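Local atomic coordinates of CrmK (Actinoalloteichus sp. WH1-2216-6, PDB entry 5I1V), a protein that carries covalently bound FAD and probably acts as an oxidase in the recycling of shunt products during caerulomycin biosynthesis. Residues A[449-452]-A[453-456]; A[464-467]-A[468-472]; A[418-421]-A[422-426]; A[435-439]-A[440-444]. All blocks are in the same frame, centred on the assembly; numbering follows the deposited sequence.

Contact 1 (A[449-452]-A[453-456]); sequences YPDI and DLAD. With FAD (flavin-adenine dinucleotide), chain E.
The carboxylates of Asp451 and Asp453 meet with their planes 69° apart, and Asp451 OD1 lies 3.4 Å from Asp453 OD2. The backbone N-H of Asp453 comes down on OD1 of Asp451 from above the carboxylate plane, 57° out of it, in a 3.0 Å Asp453 N to Asp451 OD1 bond that makes an Asx turn. Earlier in the same run, the ring of Tyr449 slants against the flavin: its CE1 is 3.6 Å from FAD C1' and its OH 3.2 Å from FAD C4X. Tyr449 thus lines the cofactor pocket, while from Ile452 on the chain curls into a short 3-10 turn. Leu454 N bonds Asp451 O at 3.0 Å and almost straight, and Ala455 N bonds Ile452 O at the same length. With chi1 at 175° the Asp451 carboxyl group lies beside its own carbonyl carbon, where OD1 can reach forward to Asp453 N and OD2 passes 4.0 Å from Leu454 CD2. Lys341 and Lys343 form salt bridges with Asp451, and Lys343 and Arg422 with Asp453. With an alanine here in place of Asp451, Asp453 N would lose its side-chain acceptor, and Lys341 would probably be left without its salt-bridge mate, Lys343 keeping only Asp453 of the two acids. Two buried acids so near each other would repel; the surrounding cations probably offset this and favour the ionised form of both, so that charge pairing as well as backbone bonding fixes the turn that follows Tyr449.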
loop_
_atom_site.group_PDB
_atom_site.type_symbol
_atom_site.label_atom_id
_atom_site.label_comp_id
_atom_site.label_asym_id
_atom_site.label_seq_id
_atom_site.Cartn_x
_atom_site.Cartn_y
_atom_site.Cartn_z
ATOM N N TYR A 449 -9.345 18.131 5.620
ATOM C CA TYR A 449 -10.569 17.309 5.812
ATOM C C TYR A 449 -11.811 18.170 5.578
ATOM O O TYR A 449 -12.552 18.425 6.516
ATOM C CB TYR A 449 -10.634 16.746 7.222
ATOM C CG TYR A 449 -9.488 15.812 7.541
ATOM C CD1 TYR A 449 -9.205 14.753 6.699
ATOM C CD2 TYR A 449 -8.759 15.933 8.709
ATOM C CE1 TYR A 449 -8.184 13.873 6.958
ATOM C CE2 TYR A 449 -7.702 15.057 8.974
ATOM C CZ TYR A 449 -7.427 14.040 8.085
ATOM O OH TYR A 449 -6.421 13.139 8.291
ATOM N N PRO A 450 -12.015 18.653 4.348
ATOM C CA PRO A 450 -13.090 19.627 4.127
ATOM C C PRO A 450 -14.477 19.027 4.309
ATOM O O PRO A 450 -14.700 17.898 3.919
ATOM C CB PRO A 450 -12.972 19.978 2.653
ATOM C CG PRO A 450 -12.360 18.737 2.045
ATOM C CD PRO A 450 -11.393 18.240 3.073
ATOM N N ASP A 451 -15.396 19.840 4.799
ATOM C CA ASP A 451 -16.766 19.352 5.023
ATOM C C ASP A 451 -17.717 20.403 4.527
ATOM O O ASP A 451 -17.874 21.445 5.187
ATOM C CB ASP A 451 -16.926 19.182 6.498
ATOM C CG ASP A 451 -18.328 18.788 6.915
ATOM O OD1 ASP A 451 -19.214 18.533 6.056
ATOM O OD2 ASP A 451 -18.509 18.739 8.161
ATOM N N ILE A 452 -18.400 20.143 3.422
ATOM C CA ILE A 452 -19.231 21.211 2.843
ATOM C C ILE A 452 -20.438 21.545 3.738
ATOM O O ILE A 452 -21.062 22.588 3.556
ATOM C CB ILE A 452 -19.731 20.947 1.396
ATOM C CG1 ILE A 452 -20.648 19.715 1.357
ATOM C CG2 ILE A 452 -18.525 20.950 0.434
ATOM C CD1 ILE A 452 -21.204 19.303 -0.002
ATOM N N ASP A 453 -20.756 20.659 4.685
ATOM C CA ASP A 453 -21.804 20.947 5.696
ATOM C C ASP A 453 -21.510 22.229 6.491
ATOM O O ASP A 453 -22.454 22.843 6.977
ATOM C CB ASP A 453 -22.029 19.773 6.652
ATOM C CG ASP A 453 -22.480 18.487 5.936
ATOM O OD1 ASP A 453 -22.946 18.570 4.782
ATOM O OD2 ASP A 453 -22.359 17.382 6.527
ATOM N N LEU A 454 -20.241 22.682 6.575
ATOM C CA LEU A 454 -19.938 23.920 7.322
ATOM C C LEU A 454 -20.425 25.151 6.589
ATOM O O LEU A 454 -20.469 26.203 7.159
ATOM C CB LEU A 454 -18.452 24.065 7.720
ATOM C CG LEU A 454 -17.780 22.923 8.493
ATOM C CD1 LEU A 454 -16.364 23.285 8.935
ATOM C CD2 LEU A 454 -18.587 22.416 9.668
ATOM N N ALA A 455 -20.790 25.026 5.319
ATOM C CA ALA A 455 -21.381 26.144 4.595
ATOM C C ALA A 455 -22.886 25.939 4.398
ATOM O O ALA A 455 -23.533 26.698 3.678
ATOM C CB ALA A 455 -20.681 26.329 3.254
ATOM N N ASP A 456 -23.430 24.897 5.018
ATOM C CA ASP A 456 -24.835 24.521 4.825
ATOM C C ASP A 456 -25.620 25.101 5.997
ATOM O O ASP A 456 -25.409 24.660 7.118
ATOM C CB ASP A 456 -24.982 23.015 4.840
ATOM C CG ASP A 456 -26.379 22.559 4.501
ATOM O OD1 ASP A 456 -27.347 23.305 4.748
ATOM O OD2 ASP A 456 -26.517 21.442 4.004
HETATM P PA FAD E . -6.597 15.339 -4.438
HETATM O O1A FAD E . -7.986 14.777 -4.268
HETATM O O2A FAD E . -5.885 14.948 -5.701
HETATM O O5B FAD E . -6.625 16.902 -4.293
HETATM C C5B FAD E . -7.041 17.562 -3.102
HETATM C C4B FAD E . -7.359 19.028 -3.428
HETATM O O4B FAD E . -6.106 19.657 -3.763
HETATM C C3B FAD E . -8.253 19.311 -4.616
HETATM O O3B FAD E . -8.866 20.573 -4.419
HETATM C C2B FAD E . -7.289 19.420 -5.763
HETATM O O2B FAD E . -7.767 19.994 -6.984
HETATM C C1B FAD E . -6.098 20.117 -5.094
HETATM N N9A FAD E . -4.804 19.698 -5.688
HETATM C C8A FAD E . -4.305 18.439 -5.882
HETATM N N7A FAD E . -3.120 18.505 -6.573
HETATM C C5A FAD E . -2.902 19.786 -6.785
HETATM C C6A FAD E . -1.822 20.495 -7.426
HETATM N N6A FAD E . -0.821 19.771 -7.889
HETATM N N1A FAD E . -1.917 21.827 -7.487
HETATM C C2A FAD E . -2.982 22.508 -7.014
HETATM N N3A FAD E . -4.008 21.920 -6.347
HETATM C C4A FAD E . -3.996 20.564 -6.287
HETATM N N1 FAD E . -3.788 14.879 5.957
HETATM C C2 FAD E . -2.888 15.099 6.943
HETATM O O2 FAD E . -2.464 16.242 7.152
HETATM N N3 FAD E . -2.409 14.114 7.734
HETATM C C4 FAD E . -2.795 12.846 7.657
HETATM O O4 FAD E . -2.290 11.969 8.390
HETATM C C4X FAD E . -3.754 12.501 6.618
HETATM N N5 FAD E . -4.195 11.222 6.476
HETATM C C5X FAD E . -4.997 10.928 5.441
HETATM C C6 FAD E . -5.330 9.599 5.178
HETATM C C7 FAD E . -6.169 9.218 4.131
HETATM C C7M FAD E . -6.481 7.734 3.903
HETATM C C8 FAD E . -6.703 10.304 3.281
HETATM C C8M FAD E . -7.637 10.007 2.139
HETATM C C9 FAD E . -6.393 11.647 3.523
HETATM C C9A FAD E . -5.550 12.000 4.576
HETATM N N10 FAD E . -5.204 13.332 4.832
HETATM C C10 FAD E . -4.273 13.611 5.816
HETATM C "C1'" FAD E . -5.896 14.446 4.185
HETATM C "C2'" FAD E . -5.148 14.900 2.973
HETATM O "O2'" FAD E . -4.081 15.730 3.387
HETATM C "C3'" FAD E . -6.024 15.599 1.988
HETATM O "O3'" FAD E . -7.094 14.695 1.596
HETATM C "C4'" FAD E . -5.218 16.097 0.769
HETATM O "O4'" FAD E . -5.898 17.237 0.244
HETATM C "C5'" FAD E . -5.088 15.005 -0.273
HETATM O "O5'" FAD E . -4.260 15.491 -1.329
HETATM P P FAD E . -4.305 14.654 -2.675
HETATM O O1P FAD E . -4.111 13.210 -2.395
HETATM O O2P FAD E . -3.422 15.304 -3.694
HETATM O O3P FAD E . -5.850 14.861 -3.119
#

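Contact 2 (A[464-467]-A[468-472]); sequences VPWH and TIYYG
Residues 464-467 run straight into 468-472 as one short helix, 466-471, with Pro465 at its N-cap position. The first turn is loosely bonded, since Pro465 O receives only weak bonds from Thr468 N and Ile469 N. Farther on, Tyr470 N bonds Trp466 O at 3.2 Å and Tyr471 N bonds His467 O at 2.9 Å. Gly472, with positive phi, is the first residue to leave helical angles, and its N still bonds Thr468 O. Val464 lays CG1, anti to the backbone N (chi1 172°), 3.8 Å from Thr468 CB and 3.9 Å from Ile469 CG1. The indole of Trp466 presents its edge to Tyr470, CE3 to CD2 4.0 Å, while its CZ3 approaches Tyr471 CE2. Phe495 stacks on the indole, and Tyr475 on the imidazole of His467. Tyr470 OH bonds Asp451 N and Tyr471 OH bonds Gly189 O, in the berberine-like region close to FAD-binding Tyr446. The imidazole packs beside the indole, and a water in its plane hydrogen-bonds His467 ND1 (2.7 Å) and Thr468 OG1 (2.6 Å), linking polar side chains whose ND1 and OG1, 3.8 Å apart, are too distant for a direct hydrogen bond.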
loop_
_atom_site.group_PDB
_atom_site.type_symbol
_atom_site.label_atom_id
_atom_site.label_comp_id
_atom_site.label_asym_id
_atom_site.label_seq_id
_atom_site.Cartn_x
_atom_site.Cartn_y
_atom_site.Cartn_z
ATOM N N VAL A 464 -20.957 31.679 11.899
ATOM C CA VAL A 464 -19.542 31.799 11.578
ATOM C C VAL A 464 -19.312 31.118 10.208
ATOM O O VAL A 464 -19.718 29.971 10.013
ATOM C CB VAL A 464 -18.662 31.239 12.711
ATOM C CG1 VAL A 464 -17.211 31.192 12.296
ATOM C CG2 VAL A 464 -18.778 32.122 13.957
ATOM N N PRO A 465 -18.688 31.835 9.249
ATOM C CA PRO A 465 -18.583 31.278 7.902
ATOM C C PRO A 465 -17.570 30.149 7.842
ATOM O O PRO A 465 -16.681 30.098 8.670
ATOM C CB PRO A 465 -18.156 32.472 7.043
ATOM C CG PRO A 465 -17.652 33.491 7.966
ATOM C CD PRO A 465 -18.252 33.238 9.301
ATOM N N TRP A 466 -17.730 29.246 6.879
ATOM C CA TRP A 466 -16.783 28.142 6.673
ATOM C C TRP A 466 -15.347 28.660 6.681
ATOM O O TRP A 466 -14.496 28.073 7.316
ATOM C CB TRP A 466 -17.077 27.358 5.375
ATOM C CG TRP A 466 -16.919 28.172 4.094
ATOM C CD1 TRP A 466 -17.872 28.945 3.502
ATOM C CD2 TRP A 466 -15.743 28.317 3.304
ATOM N NE1 TRP A 466 -17.362 29.551 2.402
ATOM C CE2 TRP A 466 -16.051 29.197 2.257
ATOM C CE3 TRP A 466 -14.452 27.793 3.382
ATOM C CZ2 TRP A 466 -15.133 29.556 1.280
ATOM C CZ3 TRP A 466 -13.517 28.171 2.411
ATOM C CH2 TRP A 466 -13.869 29.044 1.379
ATOM N N HIS A 467 -15.071 29.764 6.021
ATOM C CA HIS A 467 -13.657 30.155 5.869
ATOM C C HIS A 467 -12.958 30.629 7.163
ATOM O O HIS A 467 -11.753 30.506 7.324
ATOM C CB HIS A 467 -13.472 31.161 4.741
ATOM C CG HIS A 467 -14.457 32.281 4.763
ATOM N ND1 HIS A 467 -14.324 33.361 5.602
ATOM C CD2 HIS A 467 -15.599 32.484 4.059
ATOM C CE1 HIS A 467 -15.318 34.205 5.381
ATOM N NE2 HIS A 467 -16.099 33.696 4.448
ATOM N N THR A 468 -13.713 31.198 8.084
ATOM C CA THR A 468 -13.174 31.452 9.399
ATOM C C THR A 468 -12.797 30.217 10.173
ATOM O O THR A 468 -11.753 30.185 10.854
ATOM C CB THR A 468 -14.207 32.244 10.194
ATOM O OG1 THR A 468 -14.437 33.440 9.449
ATOM C CG2 THR A 468 -13.699 32.510 11.601
ATOM N N ILE A 469 -13.652 29.207 10.079
ATOM C CA ILE A 469 -13.435 27.966 10.754
ATOM C C ILE A 469 -12.156 27.262 10.258
ATOM O O ILE A 469 -11.456 26.656 11.050
ATOM C CB ILE A 469 -14.640 27.040 10.600
ATOM C CG1 ILE A 469 -15.817 27.640 11.367
ATOM C CG2 ILE A 469 -14.314 25.669 11.169
ATOM C CD1 ILE A 469 -17.160 27.128 10.941
ATOM N N TYR A 470 -11.874 27.353 8.950
ATOM C CA TYR A 470 -10.699 26.658 8.375
ATOM C C TYR A 470 -9.430 27.490 8.383
ATOM O O TYR A 470 -8.325 26.949 8.458
ATOM C CB TYR A 470 -10.992 26.236 6.920
ATOM C CG TYR A 470 -11.921 25.084 6.807
ATOM C CD1 TYR A 470 -11.530 23.834 7.242
ATOM C CD2 TYR A 470 -13.202 25.222 6.241
ATOM C CE1 TYR A 470 -12.359 22.756 7.125
ATOM C CE2 TYR A 470 -14.051 24.147 6.138
ATOM C CZ TYR A 470 -13.607 22.905 6.572
ATOM O OH TYR A 470 -14.385 21.781 6.526
ATOM N N TYR A 471 -9.570 28.819 8.306
ATOM C CA TYR A 471 -8.403 29.673 8.102
ATOM C C TYR A 471 -8.110 30.676 9.266
ATOM O O TYR A 471 -7.141 31.436 9.242
ATOM C CB TYR A 471 -8.557 30.397 6.768
ATOM C CG TYR A 471 -8.535 29.540 5.537
ATOM C CD1 TYR A 471 -7.392 28.848 5.185
ATOM C CD2 TYR A 471 -9.627 29.430 4.709
ATOM C CE1 TYR A 471 -7.338 28.069 4.035
ATOM C CE2 TYR A 471 -9.590 28.637 3.587
ATOM C CZ TYR A 471 -8.424 27.987 3.234
ATOM O OH TYR A 471 -8.310 27.196 2.105
ATOM N N GLY A 472 -8.915 30.664 10.305
ATOM C CA GLY A 472 -8.684 31.601 11.402
ATOM C C GLY A 472 -8.845 33.011 10.899
ATOM O O GLY A 472 -9.847 33.329 10.272
HETATM O O HOH W 1 -12.900 34.390 7.623
#

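Contact 3 (A[418-421]-A[422-426]); sequences LRWI and REIYR
Leu418, Arg419, Trp420 and Ile421 each meet the residue four places on in the alpha-helix 414-428, which packs against strands 339-347 and 400-408 of the large antiparallel sheet. Regular i to i+4 backbone bonds join the two halves, Ile424 N to Trp420 O being 3.0 Å. Trp420 and Ile424 run alongside each other: Ile424 CG2 sits over a face of the six-membered ring, 4.2 Å from its centroid, a CH-pi contact, and CD1 comes within 4.0 Å of Trp420 CZ2. The indole reaches forward because its CG is anti to the backbone N (chi1 -178°). Arg419 lies beside Glu423, yet the meeting is made by its aliphatic part, CG to Glu423 OE2 3.6 Å; the guanidinium turns off by a bend at chi3, leaving NE 4.9 Å from OE2, too far for a salt bridge. Arg422 stretches back along the preceding turn, a guanidinium face over Leu418 CB, while its NE forms a salt bridge with Asp453. In the next shell, Tyr368 stacks on the Trp420 ring, Leu363 of helix 353-364 touches both Trp420 and Ile424, and Lys343 makes a cation-pi contact with Tyr425. The indole is pinned by its NE1, which hydrogen-bonds the backbone O of His362.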
loop_
_atom_site.group_PDB
_atom_site.type_symbol
_atom_site.label_atom_id
_atom_site.label_comp_id
_atom_site.label_asym_id
_atom_site.label_seq_id
_atom_site.Cartn_x
_atom_site.Cartn_y
_atom_site.Cartn_z
ATOM N N LEU A 418 -24.661 9.336 6.248
ATOM C CA LEU A 418 -24.509 10.783 6.261
ATOM C C LEU A 418 -25.284 11.344 7.425
ATOM O O LEU A 418 -24.834 12.268 8.134
ATOM C CB LEU A 418 -25.004 11.424 4.946
ATOM C CG LEU A 418 -24.113 11.216 3.700
ATOM C CD1 LEU A 418 -24.855 11.608 2.453
ATOM C CD2 LEU A 418 -22.866 12.064 3.854
ATOM N N ARG A 419 -26.458 10.781 7.659
ATOM C CA ARG A 419 -27.229 11.262 8.806
ATOM C C ARG A 419 -26.489 10.990 10.118
ATOM O O ARG A 419 -26.422 11.880 10.938
ATOM C CB ARG A 419 -28.682 10.750 8.807
ATOM C CG ARG A 419 -29.508 11.306 9.958
ATOM C CD ARG A 419 -31.021 10.982 9.876
ATOM N NE ARG A 419 -31.281 9.558 9.646
ATOM C CZ ARG A 419 -31.602 9.004 8.468
ATOM N NH1 ARG A 419 -31.731 9.734 7.353
ATOM N NH2 ARG A 419 -31.799 7.690 8.402
ATOM N N TRP A 420 -25.870 9.826 10.288
ATOM C CA TRP A 420 -25.194 9.493 11.560
ATOM C C TRP A 420 -24.028 10.454 11.901
ATOM O O TRP A 420 -23.944 10.985 13.018
ATOM C CB TRP A 420 -24.681 8.051 11.553
ATOM C CG TRP A 420 -24.027 7.679 12.860
ATOM C CD1 TRP A 420 -24.657 7.203 13.983
ATOM C CD2 TRP A 420 -22.642 7.826 13.212
ATOM N NE1 TRP A 420 -23.731 7.030 15.011
ATOM C CE2 TRP A 420 -22.494 7.399 14.552
ATOM C CE3 TRP A 420 -21.497 8.254 12.511
ATOM C CZ2 TRP A 420 -21.268 7.404 15.200
ATOM C CZ3 TRP A 420 -20.277 8.279 13.173
ATOM C CH2 TRP A 420 -20.172 7.841 14.497
ATOM N N ILE A 421 -23.162 10.718 10.911
ATOM C CA ILE A 421 -22.002 11.570 11.145
ATOM C C ILE A 421 -22.417 13.031 11.312
ATOM O O ILE A 421 -21.830 13.751 12.103
ATOM C CB ILE A 421 -20.916 11.389 10.051
ATOM C CG1 ILE A 421 -19.626 12.059 10.503
ATOM C CG2 ILE A 421 -21.364 11.889 8.661
ATOM C CD1 ILE A 421 -18.410 11.689 9.642
ATOM N N ARG A 422 -23.458 13.474 10.602
ATOM C CA ARG A 422 -23.916 14.835 10.753
ATOM C C ARG A 422 -24.493 15.117 12.129
ATOM O O ARG A 422 -24.254 16.178 12.714
ATOM C CB ARG A 422 -24.922 15.173 9.691
ATOM C CG ARG A 422 -24.256 15.477 8.359
ATOM C CD ARG A 422 -25.259 15.396 7.239
ATOM N NE ARG A 422 -24.639 15.792 6.001
ATOM C CZ ARG A 422 -25.183 15.597 4.815
ATOM N NH1 ARG A 422 -26.378 15.016 4.703
ATOM N NH2 ARG A 422 -24.529 16.005 3.746
ATOM N N GLU A 423 -25.249 14.148 12.626
ATOM C CA GLU A 423 -25.927 14.298 13.920
ATOM C C GLU A 423 -24.954 14.199 15.093
ATOM O O GLU A 423 -25.025 15.023 16.012
ATOM C CB GLU A 423 -27.074 13.289 14.022
ATOM C CG GLU A 423 -28.227 13.716 13.119
ATOM C CD GLU A 423 -29.516 12.908 13.273
ATOM O OE1 GLU A 423 -29.489 11.812 13.895
ATOM O OE2 GLU A 423 -30.553 13.356 12.705
ATOM N N ILE A 424 -24.016 13.247 15.049
ATOM C CA ILE A 424 -23.030 13.171 16.132
ATOM C C ILE A 424 -22.221 14.452 16.228
ATOM O O ILE A 424 -21.973 14.942 17.331
ATOM C CB ILE A 424 -22.113 11.948 16.085
ATOM C CG1 ILE A 424 -21.215 11.918 17.334
ATOM C CG2 ILE A 424 -21.246 11.893 14.811
ATOM C CD1 ILE A 424 -20.444 10.612 17.497
ATOM N N TYR A 425 -21.791 14.999 15.075
ATOM C CA TYR A 425 -20.950 16.183 15.063
ATOM C C TYR A 425 -21.768 17.387 15.485
ATOM O O TYR A 425 -21.273 18.241 16.216
ATOM C CB TYR A 425 -20.404 16.375 13.654
ATOM C CG TYR A 425 -19.409 17.456 13.403
ATOM C CD1 TYR A 425 -18.035 17.187 13.469
ATOM C CD2 TYR A 425 -19.814 18.707 12.962
ATOM C CE1 TYR A 425 -17.100 18.180 13.151
ATOM C CE2 TYR A 425 -18.890 19.686 12.651
ATOM C CZ TYR A 425 -17.536 19.404 12.746
ATOM O OH TYR A 425 -16.671 20.394 12.384
ATOM N N ARG A 426 -23.013 17.462 15.039
ATOM C CA ARG A 426 -23.849 18.593 15.420
ATOM C C ARG A 426 -24.112 18.572 16.921
ATOM O O ARG A 426 -24.005 19.589 17.570
ATOM C CB ARG A 426 -25.189 18.628 14.696
ATOM C CG ARG A 426 -26.068 19.771 15.219
ATOM C CD ARG A 426 -27.534 19.570 14.909
ATOM N NE ARG A 426 -28.030 18.268 15.336
ATOM C CZ ARG A 426 -29.075 17.647 14.782
ATOM N NH1 ARG A 426 -29.759 18.214 13.773
ATOM N NH2 ARG A 426 -29.440 16.447 15.232
#

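Contact 4 (A[435-439]-A[440-444]); sequences VPTPD and EVNTG
The chain reverses between 435-439 and 440-444, whose end-to-end directions differ by 143°, and Asp439 N closes the turn on Asn442 O with a nearly straight 2.8 Å bond. Upstream, Pro436 is the centre of an inverse gamma turn, and its O receives a CA-H...O contact from Gly444 CA at 3.2 Å. Asp439 does most of the holding. Its carboxylate carbon lies between its own N and carbonyl carbon (chi1 62°), which folds the group back over the turn. There OD1 accepts two backbone N-H groups from opposite faces of its plane: Val441 N at 2.7 Å on the anti side, an Asx turn, and Asn442 N at 2.6 Å. OD2 takes the Asn442 ND2 at 3.0 Å on its syn side, with the amide and carboxylate planes 40° apart. Asn442 CB, meanwhile, presses on Thr437 O at 3.3 Å. With an alanine here instead of Asp439, the N-H groups of Val441 and Asn442 would lose their acceptor and the turn is likely to become freer to move. Three N-H donors converging on one carboxylate would be expected to stabilise its negative charge and so ease the nearness of Glu440, and they lock the bend that leads into the short, weakly bonded strand 442-444.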
loop_
_atom_site.group_PDB
_atom_site.type_symbol
_atom_site.label_atom_id
_atom_site.label_comp_id
_atom_site.label_asym_id
_atom_site.label_seq_id
_atom_site.Cartn_x
_atom_site.Cartn_y
_atom_site.Cartn_z
ATOM N N VAL A 435 -21.014 23.582 14.933
ATOM C CA VAL A 435 -19.664 23.607 14.342
ATOM C C VAL A 435 -18.613 24.037 15.365
ATOM O O VAL A 435 -18.949 24.690 16.377
ATOM C CB VAL A 435 -19.626 24.560 13.147
ATOM C CG1 VAL A 435 -20.612 24.106 12.099
ATOM C CG2 VAL A 435 -19.952 25.981 13.571
ATOM N N PRO A 436 -17.331 23.708 15.109
ATOM C CA PRO A 436 -16.239 24.149 15.985
ATOM C C PRO A 436 -15.809 25.578 15.705
ATOM O O PRO A 436 -14.739 25.819 15.119
ATOM C CB PRO A 436 -15.100 23.178 15.627
ATOM C CG PRO A 436 -15.320 22.922 14.178
ATOM C CD PRO A 436 -16.821 22.865 13.999
ATOM N N THR A 437 -16.620 26.539 16.149
ATOM C CA THR A 437 -16.335 27.951 15.973
ATOM C C THR A 437 -15.074 28.296 16.770
ATOM O O THR A 437 -15.009 27.944 17.954
ATOM C CB THR A 437 -17.479 28.797 16.587
ATOM O OG1 THR A 437 -17.628 28.420 17.971
ATOM C CG2 THR A 437 -18.757 28.539 15.878
ATOM N N PRO A 438 -14.097 28.994 16.164
ATOM C CA PRO A 438 -12.898 29.258 16.950
ATOM C C PRO A 438 -13.199 30.059 18.214
ATOM O O PRO A 438 -13.783 31.135 18.122
ATOM C CB PRO A 438 -12.012 30.075 16.001
ATOM C CG PRO A 438 -12.422 29.625 14.640
ATOM C CD PRO A 438 -13.868 29.247 14.725
ATOM N N ASP A 439 -12.818 29.510 19.365
ATOM C CA ASP A 439 -13.074 30.133 20.660
ATOM C C ASP A 439 -12.043 29.599 21.651
ATOM O O ASP A 439 -10.950 29.190 21.249
ATOM C CB ASP A 439 -14.530 29.867 21.109
ATOM C CG ASP A 439 -14.831 28.380 21.295
ATOM O OD1 ASP A 439 -13.896 27.607 21.577
ATOM O OD2 ASP A 439 -16.004 27.967 21.150
ATOM N N GLU A 440 -12.384 29.593 22.940
ATOM C CA GLU A 440 -11.442 29.207 23.985
ATOM C C GLU A 440 -11.233 27.690 24.108
ATOM O O GLU A 440 -10.288 27.242 24.754
ATOM C CB GLU A 440 -11.866 29.837 25.327
ATOM C CG GLU A 440 -12.991 29.136 26.100
ATOM C CD GLU A 440 -14.406 29.358 25.555
ATOM O OE1 GLU A 440 -14.655 30.312 24.767
ATOM O OE2 GLU A 440 -15.293 28.559 25.945
ATOM N N VAL A 441 -12.108 26.895 23.502
ATOM C CA VAL A 441 -11.915 25.460 23.473
ATOM C C VAL A 441 -11.727 24.955 22.043
ATOM O O VAL A 441 -10.866 24.121 21.818
ATOM C CB VAL A 441 -13.086 24.700 24.111
ATOM C CG1 VAL A 441 -12.924 23.199 23.903
ATOM C CG2 VAL A 441 -13.177 25.015 25.604
ATOM N N ASN A 442 -12.541 25.417 21.100
ATOM C CA ASN A 442 -12.372 25.015 19.705
ATOM C C ASN A 442 -11.389 25.948 18.997
ATOM O O ASN A 442 -11.368 27.121 19.280
ATOM C CB ASN A 442 -13.697 25.067 18.967
ATOM C CG ASN A 442 -14.793 24.341 19.693
ATOM O OD1 ASN A 442 -14.768 23.122 19.810
ATOM N ND2 ASN A 442 -15.779 25.090 20.170
ATOM N N THR A 443 -10.566 25.430 18.091
ATOM C CA THR A 443 -9.713 26.292 17.276
ATOM C C THR A 443 -10.177 26.345 15.812
ATOM O O THR A 443 -9.635 27.105 15.001
ATOM C CB THR A 443 -8.269 25.789 17.288
ATOM O OG1 THR A 443 -8.241 24.440 16.811
ATOM C CG2 THR A 443 -7.710 25.833 18.696
ATOM N N GLY A 444 -11.177 25.544 15.468
ATOM C CA GLY A 444 -11.672 25.464 14.110
ATOM C C GLY A 444 -11.522 24.061 13.513
ATOM O O GLY A 444 -11.653 23.055 14.204
#

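Along the chain the order is contact 3, contact 4, contact 1, contact 2: helix 414-428, the turn into strand 442-444, the loop run 449-456, then helix 466-471. Strand 442-444 is an outermost strand of the eight-stranded antiparallel sheet on which helix 414-428 lies. Contact 1 touches the other three: its centre is about 10 Å from that of contact 2, 12 Å from contact 3 and 15 Å from contact 4. Leu454 reaches Val435 of contact 4. The centres of contacts 2 and 3 are about 20 Å apart, their nearest atoms about 6 Å. Together they pack the run 449-472, which brings Tyr449 to the flavin, against helix 414-428 and the edge of the sheet.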